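Local atomic coordinates of phosphoribosylaminoimidazole carboxylase, ATPase subunit (Thermus thermophilus, PDB entry 3AW8), a protein that probably catalyses the ATP-dependent carboxylation of 5-aminoimidazole ribonucleotide with hydrogencarbonate to N5-carboxyaminoimidazole ribonucleotide, a step of purine biosynthesis. Residues Asp96-Arg99 / Glu100-Phe104; Ala228-Leu231 / Arg232-Ala236; Asn201-Gly205 / Gly206-Leu210. All coordinates share one frame; numbering follows the deposited sequence.

Contact 1. Residues Asp96-Arg99 / Glu100-Phe104; sequences DRLR and EKTFF
Leu98 carries its CG anti to the backbone N (chi1 170°), and Thr102 keeps CG2 beside its own N. These torsions bring the leucine methyl CD1 to the threonine methyl CG2, one helical turn on. Thr102 OG1, with chi1 71°, is turned back to the carbonyls of the preceding turn. It lies 3.2 Å from Arg99 O and also near Leu98 O, weak contacts at best. From Arg97 onward the main chain is helical. Thr102 N donates to Leu98 O at 2.9 Å, and Lys101 N donates to Arg97 O at 3.0 Å.

Asp96 is the N-cap. Its OD1 accepts weakly from Leu98 N (3.0 Å) and Arg99 N (3.4 Å), while its OD2 forms salt bridges with Arg139 and Arg140. Asp96 O takes Glu100 N at 2.7 Å. Arg97, in the first turn, reaches away from the helix, and its NH2 forms a salt bridge with the phosphate of the bound AMP, outside the two segments. The helix start is thus part of the nucleotide site. Glu100, extended beyond CG, leaves the helix on broadly the same side as Arg97, and its OE1 accepts from Met259 N.

Around this turn, Leu98 and Thr102 touch Phe114 of strand 114-117. Arg99 and Phe103 face helix 88-94, and Phe104 stacks on Phe256 of strand 253-260.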
ATOM      1  N   ASP A  96      14.489  21.960 -19.578  1.00 54.43           N
ATOM      2  CA  ASP A  96      15.580  22.553 -20.351  1.00 57.27           C
ATOM      3  C   ASP A  96      16.845  22.527 -19.500  1.00 57.99           C
ATOM      4  O   ASP A  96      16.931  23.235 -18.490  1.00 56.84           O
ATOM      5  CB  ASP A  96      15.254  23.996 -20.719  1.00 61.34           C
ATOM      6  CG  ASP A  96      16.256  24.583 -21.687  1.00 64.47           C
ATOM      7  OD1 ASP A  96      17.459  24.256 -21.579  1.00 65.93           O
ATOM      8  OD2 ASP A  96      15.837  25.381 -22.550  1.00 67.77           O
ATOM      9  N   ARG A  97      17.828  21.728 -19.911  1.00 58.47           N
ATOM     10  CA  ARG A  97      19.065  21.598 -19.142  1.00 60.20           C
ATOM     11  C   ARG A  97      19.728  22.918 -18.769  1.00 60.11           C
ATOM     12  O   ARG A  97      20.197  23.077 -17.637  1.00 59.95           O
ATOM     13  CB  ARG A  97      20.069  20.710 -19.875  1.00 62.15           C
ATOM     14  CG  ARG A  97      19.702  19.242 -19.887  1.00 66.14           C
ATOM     15  CD  ARG A  97      20.909  18.399 -20.265  1.00 72.76           C
ATOM     16  NE  ARG A  97      20.682  16.964 -20.090  1.00 77.80           N
ATOM     17  CZ  ARG A  97      19.883  16.228 -20.858  1.00 79.92           C
ATOM     18  NH1 ARG A  97      19.226  16.790 -21.865  1.00 81.07           N
ATOM     19  NH2 ARG A  97      19.742  14.929 -20.618  1.00 80.20           N
ATOM     20  N   LEU A  98      19.773  23.859 -19.708  1.00 58.94           N
ATOM     21  CA  LEU A  98      20.383  25.153 -19.432  1.00 58.28           C
ATOM     22  C   LEU A  98      19.531  25.930 -18.438  1.00 58.73           C
ATOM     23  O   LEU A  98      20.039  26.458 -17.447  1.00 58.16           O
ATOM     24  CB  LEU A  98      20.546  25.966 -20.720  1.00 57.72           C
ATOM     25  CG  LEU A  98      20.949  27.438 -20.535  1.00 58.13           C
ATOM     26  CD1 LEU A  98      22.148  27.559 -19.616  1.00 58.39           C
ATOM     27  CD2 LEU A  98      21.265  28.042 -21.880  1.00 57.94           C
ATOM     28  N   ARG A  99      18.232  25.993 -18.711  1.00 58.54           N
ATOM     29  CA  ARG A  99      17.301  26.701 -17.843  1.00 58.92           C
ATOM     30  C   ARG A  99      17.357  26.093 -16.445  1.00 59.45           C
ATOM     31  O   ARG A  99      17.145  26.779 -15.448  1.00 59.84           O
ATOM     32  CB  ARG A  99      15.882  26.601 -18.424  1.00 60.48           C
ATOM     33  CG  ARG A  99      14.763  27.190 -17.569  1.00 59.66           C
ATOM     34  CD  ARG A  99      14.831  28.695 -17.478  1.00 59.28           C
ATOM     35  NE  ARG A  99      13.658  29.239 -16.796  1.00 61.51           N
ATOM     36  CZ  ARG A  99      12.420  29.205 -17.286  1.00 62.19           C
ATOM     37  NH1 ARG A  99      12.184  28.653 -18.473  1.00 63.19           N
ATOM     38  NH2 ARG A  99      11.413  29.718 -16.589  1.00 60.06           N
ATOM     39  N   GLU A 100      17.671  24.801 -16.384  1.00 60.42           N
ATOM     40  CA  GLU A 100      17.753  24.077 -15.117  1.00 60.91           C
ATOM     41  C   GLU A 100      18.986  24.505 -14.320  1.00 60.79           C
ATOM     42  O   GLU A 100      18.887  24.904 -13.153  1.00 59.15           O
ATOM     43  CB  GLU A 100      17.811  22.573 -15.395  1.00 61.27           C
ATOM     44  CG  GLU A 100      17.254  21.696 -14.297  1.00 62.22           C
ATOM     45  CD  GLU A 100      17.290  20.223 -14.667  1.00 64.33           C
ATOM     46  OE1 GLU A 100      16.629  19.409 -13.986  1.00 64.18           O
ATOM     47  OE2 GLU A 100      17.989  19.879 -15.643  1.00 65.45           O
ATOM     48  N   LYS A 101      20.146  24.420 -14.966  1.00 60.33           N
ATOM     49  CA  LYS A 101      21.411  24.793 -14.347  1.00 60.98           C
ATOM     50  C   LYS A 101      21.452  26.262 -13.912  1.00 61.14           C
ATOM     51  O   LYS A 101      21.865  26.572 -12.792  1.00 61.10           O
ATOM     52  CB  LYS A 101      22.567  24.518 -15.312  1.00 61.43           C
ATOM     53  CG  LYS A 101      23.399  23.281 -15.001  1.00 61.94           C
ATOM     54  CD  LYS A 101      22.634  21.996 -15.233  1.00 65.58           C
ATOM     55  CE  LYS A 101      23.585  20.817 -15.440  1.00 66.45           C
ATOM     56  NZ  LYS A 101      24.525  20.604 -14.299  1.00 66.20           N
ATOM     57  N   THR A 102      21.030  27.167 -14.791  1.00 61.45           N
ATOM     58  CA  THR A 102      21.045  28.590 -14.460  1.00 61.57           C
ATOM     59  C   THR A 102      20.168  28.854 -13.250  1.00 61.99           C
ATOM     60  O   THR A 102      20.555  29.597 -12.348  1.00 63.48           O
ATOM     61  CB  THR A 102      20.536  29.476 -15.620  1.00 60.67           C
ATOM     62  OG1 THR A 102      19.125  29.296 -15.782  1.00 61.47           O
ATOM     63  CG2 THR A 102      21.245  29.122 -16.916  1.00 59.89           C
ATOM     64  N   PHE A 103      18.987  28.241 -13.234  1.00 62.17           N
ATOM     65  CA  PHE A 103      18.051  28.410 -12.125  1.00 62.47           C
ATOM     66  C   PHE A 103      18.684  28.055 -10.775  1.00 63.73           C
ATOM     67  O   PHE A 103      18.636  28.846  -9.830  1.00 63.12           O
ATOM     68  CB  PHE A 103      16.794  27.565 -12.368  1.00 59.93           C
ATOM     69  CG  PHE A 103      15.865  27.493 -11.186  1.00 58.15           C
ATOM     70  CD1 PHE A 103      15.959  26.445 -10.272  1.00 57.34           C
ATOM     71  CD2 PHE A 103      14.896  28.468 -10.983  1.00 56.52           C
ATOM     72  CE1 PHE A 103      15.100  26.368  -9.174  1.00 56.90           C
ATOM     73  CE2 PHE A 103      14.034  28.399  -9.889  1.00 55.85           C
ATOM     74  CZ  PHE A 103      14.136  27.347  -8.984  1.00 56.33           C
ATOM     75  N   PHE A 104      19.277  26.867 -10.682  1.00 65.36           N
ATOM     76  CA  PHE A 104      19.912  26.456  -9.436  1.00 67.23           C
ATOM     77  C   PHE A 104      21.180  27.263  -9.199  1.00 68.05           C
ATOM     78  O   PHE A 104      21.498  27.616  -8.062  1.00 68.79           O
ATOM     79  CB  PHE A 104      20.229  24.951  -9.449  1.00 66.83           C
ATOM     80  CG  PHE A 104      19.092  24.092  -8.977  1.00 65.83           C
ATOM     81  CD1 PHE A 104      17.971  23.895  -9.774  1.00 65.72           C
ATOM     82  CD2 PHE A 104      19.113  23.533  -7.707  1.00 65.99           C
ATOM     83  CE1 PHE A 104      16.885  23.158  -9.313  1.00 64.79           C
ATOM     84  CE2 PHE A 104      18.030  22.792  -7.235  1.00 66.53           C
ATOM     85  CZ  PHE A 104      16.912  22.606  -8.042  1.00 64.82           C
TER

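Contact 2. Residues Ala228-Leu231 / Arg232-Ala236; sequences AYAL and RAMEA
Ala228-Leu231 and Arg232-Ala236 form consecutive turns of one regular alpha helix, 220-237, in the ATP-grasp part of the chain. Four backbone bonds of the i to i+4 type join the turns. Arg232 N donates to Ala228 O and Ala233 N to Tyr229 O. Met234 N donates to Ala230 O at 3.0 Å, and Glu235 N to Leu231 O at 3.1 Å. Phi and psi stay helical at all nine residues.

The side chains pair along the helix. Tyr229 and Arg232 lie side by side and point the same way. Arg232 CG is anti to its carbonyl carbon (chi1 -71°), and bends at chi2 and chi3 turn the guanidinium back along the helix to the tyrosine. NH2 then sits at the edge of the ring, near its plane, 3.4 Å from Tyr229 CD1. Ring and guanidinium planes are nearly perpendicular (89°). One guanidinium face looks onto Ala228 O. The polar ends have other partners: Tyr229 OH bonds to Lys225 NZ, and Arg232 NE makes a weak bond to Leu107 O.

Another side of the helix is largely apolar. Ala230 rests on Leu183 and Ala185 of strand 179-187, Met234 on Ala185 and Arg187, and both touch Phe195 of strand 193-204. Ala233 packs on Phe104 and Leu107 of helix 97-107.

Glu235, which is exposed, crosses Leu231 at an angle, and the leucine CD2 methyl meets its carboxylate end. Met234 bends at chi3 back over the preceding turn, which puts its CE 4.2 Å from Ala230 CB.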
ATOM      1  N   ALA A 228      18.730  22.222   2.458  1.00 65.09           N
ATOM      2  CA  ALA A 228      18.828  23.667   2.305  1.00 64.57           C
ATOM      3  C   ALA A 228      18.664  24.053   0.834  1.00 65.59           C
ATOM      4  O   ALA A 228      17.889  24.957   0.492  1.00 64.85           O
ATOM      5  CB  ALA A 228      20.165  24.145   2.829  1.00 63.92           C
ATOM      6  N   TYR A 229      19.395  23.369  -0.039  1.00 65.04           N
ATOM      7  CA  TYR A 229      19.295  23.647  -1.462  1.00 66.15           C
ATOM      8  C   TYR A 229      17.854  23.393  -1.912  1.00 65.93           C
ATOM      9  O   TYR A 229      17.283  24.162  -2.689  1.00 65.85           O
ATOM     10  CB  TYR A 229      20.236  22.736  -2.260  1.00 68.79           C
ATOM     11  CG  TYR A 229      21.710  22.881  -1.936  1.00 71.08           C
ATOM     12  CD1 TYR A 229      22.306  24.138  -1.841  1.00 72.59           C
ATOM     13  CD2 TYR A 229      22.521  21.759  -1.792  1.00 72.32           C
ATOM     14  CE1 TYR A 229      23.677  24.275  -1.619  1.00 73.23           C
ATOM     15  CE2 TYR A 229      23.894  21.883  -1.570  1.00 75.07           C
ATOM     16  CZ  TYR A 229      24.467  23.145  -1.488  1.00 74.42           C
ATOM     17  OH  TYR A 229      25.828  23.273  -1.307  1.00 73.71           O
ATOM     18  N   ALA A 230      17.266  22.314  -1.404  1.00 65.08           N
ATOM     19  CA  ALA A 230      15.904  21.940  -1.764  1.00 63.22           C
ATOM     20  C   ALA A 230      14.872  22.971  -1.334  1.00 62.77           C
ATOM     21  O   ALA A 230      13.923  23.250  -2.068  1.00 62.54           O
ATOM     22  CB  ALA A 230      15.566  20.591  -1.164  1.00 62.70           C
ATOM     23  N   LEU A 231      15.057  23.535  -0.146  1.00 62.37           N
ATOM     24  CA  LEU A 231      14.127  24.530   0.371  1.00 62.31           C
ATOM     25  C   LEU A 231      14.156  25.760  -0.529  1.00 63.46           C
ATOM     26  O   LEU A 231      13.115  26.351  -0.852  1.00 62.78           O
ATOM     27  CB  LEU A 231      14.520  24.927   1.795  1.00 61.78           C
ATOM     28  CG  LEU A 231      13.385  25.065   2.812  1.00 61.52           C
ATOM     29  CD1 LEU A 231      13.952  25.604   4.109  1.00 60.33           C
ATOM     30  CD2 LEU A 231      12.301  25.982   2.282  1.00 60.01           C
ATOM     31  N   ARG A 232      15.358  26.145  -0.938  1.00 64.02           N
ATOM     32  CA  ARG A 232      15.509  27.305  -1.793  1.00 64.58           C
ATOM     33  C   ARG A 232      14.768  27.108  -3.109  1.00 63.10           C
ATOM     34  O   ARG A 232      14.025  27.983  -3.552  1.00 61.39           O
ATOM     35  CB  ARG A 232      16.996  27.593  -2.036  1.00 66.61           C
ATOM     36  CG  ARG A 232      17.712  28.134  -0.796  1.00 69.83           C
ATOM     37  CD  ARG A 232      18.843  29.105  -1.161  1.00 72.92           C
ATOM     38  NE  ARG A 232      20.130  28.445  -1.373  1.00 73.78           N
ATOM     39  CZ  ARG A 232      20.887  27.954  -0.395  1.00 74.82           C
ATOM     40  NH1 ARG A 232      20.491  28.046   0.873  1.00 73.50           N
ATOM     41  NH2 ARG A 232      22.042  27.368  -0.686  1.00 75.07           N
ATOM     42  N   ALA A 233      14.957  25.947  -3.720  1.00 62.65           N
ATOM     43  CA  ALA A 233      14.307  25.641  -4.987  1.00 63.01           C
ATOM     44  C   ALA A 233      12.781  25.644  -4.881  1.00 62.77           C
ATOM     45  O   ALA A 233      12.097  26.293  -5.681  1.00 61.88           O
ATOM     46  CB  ALA A 233      14.793  24.295  -5.508  1.00 62.95           C
ATOM     47  N   MET A 234      12.246  24.926  -3.896  1.00 61.99           N
ATOM     48  CA  MET A 234      10.796  24.852  -3.721  1.00 62.59           C
ATOM     49  C   MET A 234      10.125  26.206  -3.491  1.00 62.90           C
ATOM     50  O   MET A 234       9.092  26.501  -4.093  1.00 61.66           O
ATOM     51  CB  MET A 234      10.441  23.901  -2.572  1.00 62.01           C
ATOM     52  CG  MET A 234      10.783  22.444  -2.838  1.00 61.65           C
ATOM     53  SD  MET A 234      10.137  21.347  -1.565  1.00 61.98           S
ATOM     54  CE  MET A 234      11.517  21.234  -0.443  1.00 63.22           C
ATOM     55  N   GLU A 235      10.709  27.031  -2.623  1.00 63.91           N
ATOM     56  CA  GLU A 235      10.138  28.344  -2.333  1.00 63.09           C
ATOM     57  C   GLU A 235      10.288  29.290  -3.510  1.00 61.44           C
ATOM     58  O   GLU A 235       9.421  30.123  -3.762  1.00 62.28           O
ATOM     59  CB  GLU A 235      10.789  28.935  -1.090  1.00 64.65           C
ATOM     60  CG  GLU A 235      10.623  28.040   0.118  1.00 67.65           C
ATOM     61  CD  GLU A 235      10.939  28.741   1.416  1.00 69.72           C
ATOM     62  OE1 GLU A 235      12.080  29.232   1.566  1.00 69.92           O
ATOM     63  OE2 GLU A 235      10.040  28.792   2.286  1.00 70.42           O
ATOM     64  N   ALA A 236      11.386  29.153  -4.239  1.00 59.26           N
ATOM     65  CA  ALA A 236      11.620  29.987  -5.404  1.00 58.53           C
ATOM     66  C   ALA A 236      10.552  29.723  -6.460  1.00 58.88           C
ATOM     67  O   ALA A 236      10.164  30.628  -7.193  1.00 60.41           O
ATOM     68  CB  ALA A 236      12.999  29.699  -5.985  1.00 56.81           C
TER

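Contact 3. Residues Asn201-Gly205 / Gly206-Leu210; sequences NRHWG and GILRL. With AMP (adenosine monophosphate), chain C.
Asn201-Gly205 and Gly206-Leu210 are the two arms of an antiparallel beta hairpin, with Arg202 and Leu210 a hydrogen-bonded pair and His203 and Leu208 a non-hydrogen-bonded one. Between these pairs the register slips by one residue. Two residues, Arg209 and Leu210, stand opposite the single Arg202, which makes a classic beta bulge. Arg202 O therefore accepts twice, from Arg209 N at 2.8 Å and from Leu210 N at 3.2 Å. Gly205 and Gly206, both at positive phi, make the turn.

Arg209 bends at chi2 (-68°), which carries its guanidinium back over the hairpin to the main chain of Trp204. NE and NH2 grip the single atom Trp204 O side-on, at 2.8 Å and 3.0 Å. The oxygen lies in the guanidinium plane, while both nitrogens approach from the same face of its carbonyl. Arg209 NH1 adds a salt bridge to Glu362, which ties the hairpin end to the C-terminal part of the chain.

His203 and Leu208 share one face of the hairpin. Leu208 has CG anti to its N, and its CD1 methyl lies 3.7 Å from His203 CE1 and 3.5 Å from Asn201 CB. The ring edge of His203 is near Ile207 C. On the other face, the extended Arg202 runs beside Leu210, and its NE pairs with Glu200.

The hairpin is part of a large antiparallel sheet that runs from the ATP-grasp strands on to strands 299-306 and 335-343. His203 CB stands 3.3 Å from AMP O3', and through His203 the hairpin contributes to the AMP pocket beside the ribose.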
ATOM      1  N   ASN A 201      22.034   6.642  -5.477  1.00 47.22           N
ATOM      2  CA  ASN A 201      21.531   6.013  -6.694  1.00 48.04           C
ATOM      3  C   ASN A 201      22.657   5.552  -7.602  1.00 47.39           C
ATOM      4  O   ASN A 201      23.632   6.265  -7.801  1.00 48.72           O
ATOM      5  CB  ASN A 201      20.628   6.999  -7.442  1.00 46.91           C
ATOM      6  CG  ASN A 201      19.686   7.734  -6.511  1.00 48.03           C
ATOM      7  OD1 ASN A 201      19.669   8.967  -6.469  1.00 46.52           O
ATOM      8  ND2 ASN A 201      18.903   6.976  -5.746  1.00 46.85           N
ATOM      9  N   ARG A 202      22.524   4.350  -8.147  1.00 46.87           N
ATOM     10  CA  ARG A 202      23.538   3.817  -9.038  1.00 47.86           C
ATOM     11  C   ARG A 202      22.938   3.569 -10.396  1.00 47.46           C
ATOM     12  O   ARG A 202      21.942   2.857 -10.522  1.00 48.86           O
ATOM     13  CB  ARG A 202      24.107   2.512  -8.495  1.00 50.14           C
ATOM     14  CG  ARG A 202      24.783   2.670  -7.165  1.00 53.22           C
ATOM     15  CD  ARG A 202      25.472   1.395  -6.783  1.00 56.38           C
ATOM     16  NE  ARG A 202      26.126   1.533  -5.492  1.00 58.98           N
ATOM     17  CZ  ARG A 202      26.680   0.522  -4.837  1.00 59.14           C
ATOM     18  NH1 ARG A 202      26.655  -0.698  -5.362  1.00 59.55           N
ATOM     19  NH2 ARG A 202      27.248   0.735  -3.659  1.00 59.49           N
ATOM     20  N   HIS A 203      23.555   4.154 -11.410  1.00 45.76           N
ATOM     21  CA  HIS A 203      23.075   4.011 -12.767  1.00 45.26           C
ATOM     22  C   HIS A 203      24.001   3.107 -13.546  1.00 45.72           C
ATOM     23  O   HIS A 203      25.170   2.954 -13.198  1.00 47.14           O
ATOM     24  CB  HIS A 203      23.017   5.380 -13.442  1.00 45.16           C
ATOM     25  CG  HIS A 203      22.198   6.383 -12.693  1.00 47.24           C
ATOM     26  ND1 HIS A 203      20.821   6.417 -12.756  1.00 47.19           N
ATOM     27  CD2 HIS A 203      22.559   7.353 -11.819  1.00 46.51           C
ATOM     28  CE1 HIS A 203      20.370   7.364 -11.951  1.00 48.63           C
ATOM     29  NE2 HIS A 203      21.404   7.945 -11.371  1.00 48.00           N
ATOM     30  N   TRP A 204      23.466   2.513 -14.602  1.00 43.99           N
ATOM     31  CA  TRP A 204      24.233   1.640 -15.458  1.00 44.51           C
ATOM     32  C   TRP A 204      23.501   1.583 -16.787  1.00 45.34           C
ATOM     33  O   TRP A 204      22.323   1.216 -16.842  1.00 45.16           O
ATOM     34  CB  TRP A 204      24.344   0.246 -14.832  1.00 46.73           C
ATOM     35  CG  TRP A 204      25.364  -0.652 -15.488  1.00 47.80           C
ATOM     36  CD1 TRP A 204      25.140  -1.581 -16.470  1.00 46.94           C
ATOM     37  CD2 TRP A 204      26.767  -0.709 -15.196  1.00 48.79           C
ATOM     38  NE1 TRP A 204      26.318  -2.216 -16.803  1.00 49.25           N
ATOM     39  CE2 TRP A 204      27.332  -1.700 -16.036  1.00 49.53           C
ATOM     40  CE3 TRP A 204      27.603  -0.020 -14.306  1.00 48.68           C
ATOM     41  CZ2 TRP A 204      28.691  -2.017 -16.008  1.00 49.18           C
ATOM     42  CZ3 TRP A 204      28.957  -0.335 -14.279  1.00 48.65           C
ATOM     43  CH2 TRP A 204      29.487  -1.326 -15.125  1.00 50.56           C
ATOM     44  N   GLY A 205      24.199   1.959 -17.856  1.00 44.88           N
ATOM     45  CA  GLY A 205      23.592   1.950 -19.173  1.00 45.76           C
ATOM     46  C   GLY A 205      22.616   3.104 -19.318  1.00 47.10           C
ATOM     47  O   GLY A 205      21.711   3.071 -20.160  1.00 45.70           O
ATOM     48  N   GLY A 206      22.807   4.124 -18.485  1.00 47.05           N
ATOM     49  CA  GLY A 206      21.947   5.286 -18.520  1.00 48.42           C
ATOM     50  C   GLY A 206      20.604   5.046 -17.853  1.00 51.25           C
ATOM     51  O   GLY A 206      19.658   5.814 -18.076  1.00 52.96           O
ATOM     52  N   ILE A 207      20.507   3.991 -17.038  1.00 49.25           N
ATOM     53  CA  ILE A 207      19.256   3.678 -16.346  1.00 47.03           C
ATOM     54  C   ILE A 207      19.503   3.441 -14.866  1.00 47.08           C
ATOM     55  O   ILE A 207      20.441   2.732 -14.506  1.00 50.28           O
ATOM     56  CB  ILE A 207      18.605   2.397 -16.900  1.00 46.61           C
ATOM     57  CG1 ILE A 207      18.578   2.428 -18.429  1.00 45.56           C
ATOM     58  CG2 ILE A 207      17.199   2.261 -16.349  1.00 44.48           C
ATOM     59  CD1 ILE A 207      17.997   1.165 -19.055  1.00 46.43           C
ATOM     60  N   LEU A 208      18.674   4.027 -14.005  1.00 45.00           N
ATOM     61  CA  LEU A 208      18.815   3.820 -12.567  1.00 42.97           C
ATOM     62  C   LEU A 208      18.661   2.317 -12.318  1.00 43.57           C
ATOM     63  O   LEU A 208      17.680   1.702 -12.751  1.00 41.93           O
ATOM     64  CB  LEU A 208      17.723   4.567 -11.788  1.00 40.80           C
ATOM     65  CG  LEU A 208      17.688   4.262 -10.284  1.00 37.91           C
ATOM     66  CD1 LEU A 208      18.932   4.830  -9.646  1.00 37.93           C
ATOM     67  CD2 LEU A 208      16.451   4.857  -9.634  1.00 36.00           C
ATOM     68  N   ARG A 209      19.632   1.727 -11.624  1.00 43.67           N
ATOM     69  CA  ARG A 209      19.600   0.298 -11.340  1.00 41.54           C
ATOM     70  C   ARG A 209      19.375  -0.007  -9.876  1.00 40.41           C
ATOM     71  O   ARG A 209      18.676  -0.957  -9.549  1.00 39.47           O
ATOM     72  CB  ARG A 209      20.905  -0.358 -11.778  1.00 39.96           C
ATOM     73  CG  ARG A 209      21.229  -0.157 -13.233  1.00 41.67           C
ATOM     74  CD  ARG A 209      20.266  -0.897 -14.144  1.00 41.17           C
ATOM     75  NE  ARG A 209      20.580  -0.623 -15.543  1.00 43.90           N
ATOM     76  CZ  ARG A 209      20.150  -1.353 -16.565  1.00 46.24           C
ATOM     77  NH1 ARG A 209      19.380  -2.415 -16.356  1.00 47.49           N
ATOM     78  NH2 ARG A 209      20.497  -1.026 -17.801  1.00 44.08           N
ATOM     79  N   LEU A 210      19.949   0.805  -8.998  1.00 39.67           N
ATOM     80  CA  LEU A 210      19.817   0.551  -7.576  1.00 41.69           C
ATOM     81  C   LEU A 210      19.817   1.816  -6.737  1.00 43.38           C
ATOM     82  O   LEU A 210      20.551   2.763  -7.027  1.00 45.49           O
ATOM     83  CB  LEU A 210      20.973  -0.343  -7.115  1.00 43.78           C
ATOM     84  CG  LEU A 210      20.988  -0.745  -5.639  1.00 46.18           C
ATOM     85  CD1 LEU A 210      20.180  -2.026  -5.467  1.00 45.44           C
ATOM     86  CD2 LEU A 210      22.422  -0.955  -5.169  1.00 46.94           C
TER
HETATM   87  P   AMP C 370      20.980  12.148 -17.648  1.00132.20           P
HETATM   88  O1P AMP C 370      19.821  11.745 -16.807  1.00131.72           O
HETATM   89  O2P AMP C 370      21.732  13.405 -16.963  1.00131.72           O
HETATM   90  O3P AMP C 370      20.459  12.563 -19.114  1.00131.30           O
HETATM   91  O5' AMP C 370      22.015  10.903 -17.794  1.00130.07           O
HETATM   92  C5' AMP C 370      22.513  10.562 -16.487  1.00126.64           C
HETATM   93  C4' AMP C 370      23.698   9.586 -16.621  1.00123.96           C
HETATM   94  O4' AMP C 370      24.841  10.220 -17.285  1.00121.96           O
HETATM   95  C3' AMP C 370      24.188   9.095 -15.246  1.00122.57           C
HETATM   96  O3' AMP C 370      24.482   7.693 -15.292  1.00122.87           O
HETATM   97  C2' AMP C 370      25.429   9.947 -14.942  1.00120.93           C
HETATM   98  O2' AMP C 370      26.424   9.181 -14.249  1.00120.03           O
HETATM   99  C1' AMP C 370      25.923  10.443 -16.319  1.00119.12           C
HETATM  100  N9  AMP C 370      26.278  11.883 -16.261  1.00115.57           N
HETATM  101  C8  AMP C 370      25.445  12.945 -16.511  1.00114.82           C
HETATM  102  N7  AMP C 370      26.084  14.070 -16.370  1.00113.54           N
HETATM  103  C5  AMP C 370      27.362  13.818 -16.024  1.00112.76           C
HETATM  104  C6  AMP C 370      28.503  14.618 -15.741  1.00112.06           C
HETATM  105  N6  AMP C 370      28.427  15.999 -15.799  1.00111.44           N
HETATM  106  N1  AMP C 370      29.664  14.004 -15.415  1.00111.57           N
HETATM  107  C2  AMP C 370      29.759  12.668 -15.355  1.00111.66           C
HETATM  108  N3  AMP C 370      28.710  11.882 -15.614  1.00112.13           N
HETATM  109  C4  AMP C 370      27.509  12.405 -15.947  1.00113.44           C

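Contacts 1 and 2 are pieces of helices 97-107 and 220-237 that pack against each other: Phe104 CZ lies 3.7 Å from Ala233 CB, and Phe103 meets Ala236. Contact 3 is a hairpin some 23 Å and 26 Å from them, centre to centre. All three are partly buried. Contacts 1 and 3 approach the same AMP, from the phosphate and the ribose side. Contact 2 stays away from it and mainly joins a helix to the sheet and to helix 97-107. Chemistry follows place: capping and charge in contact 1, apolar packing on the inner side with Glu235 outward in contact 2, and a bulge with an arginine-to-carbonyl grip in contact 3.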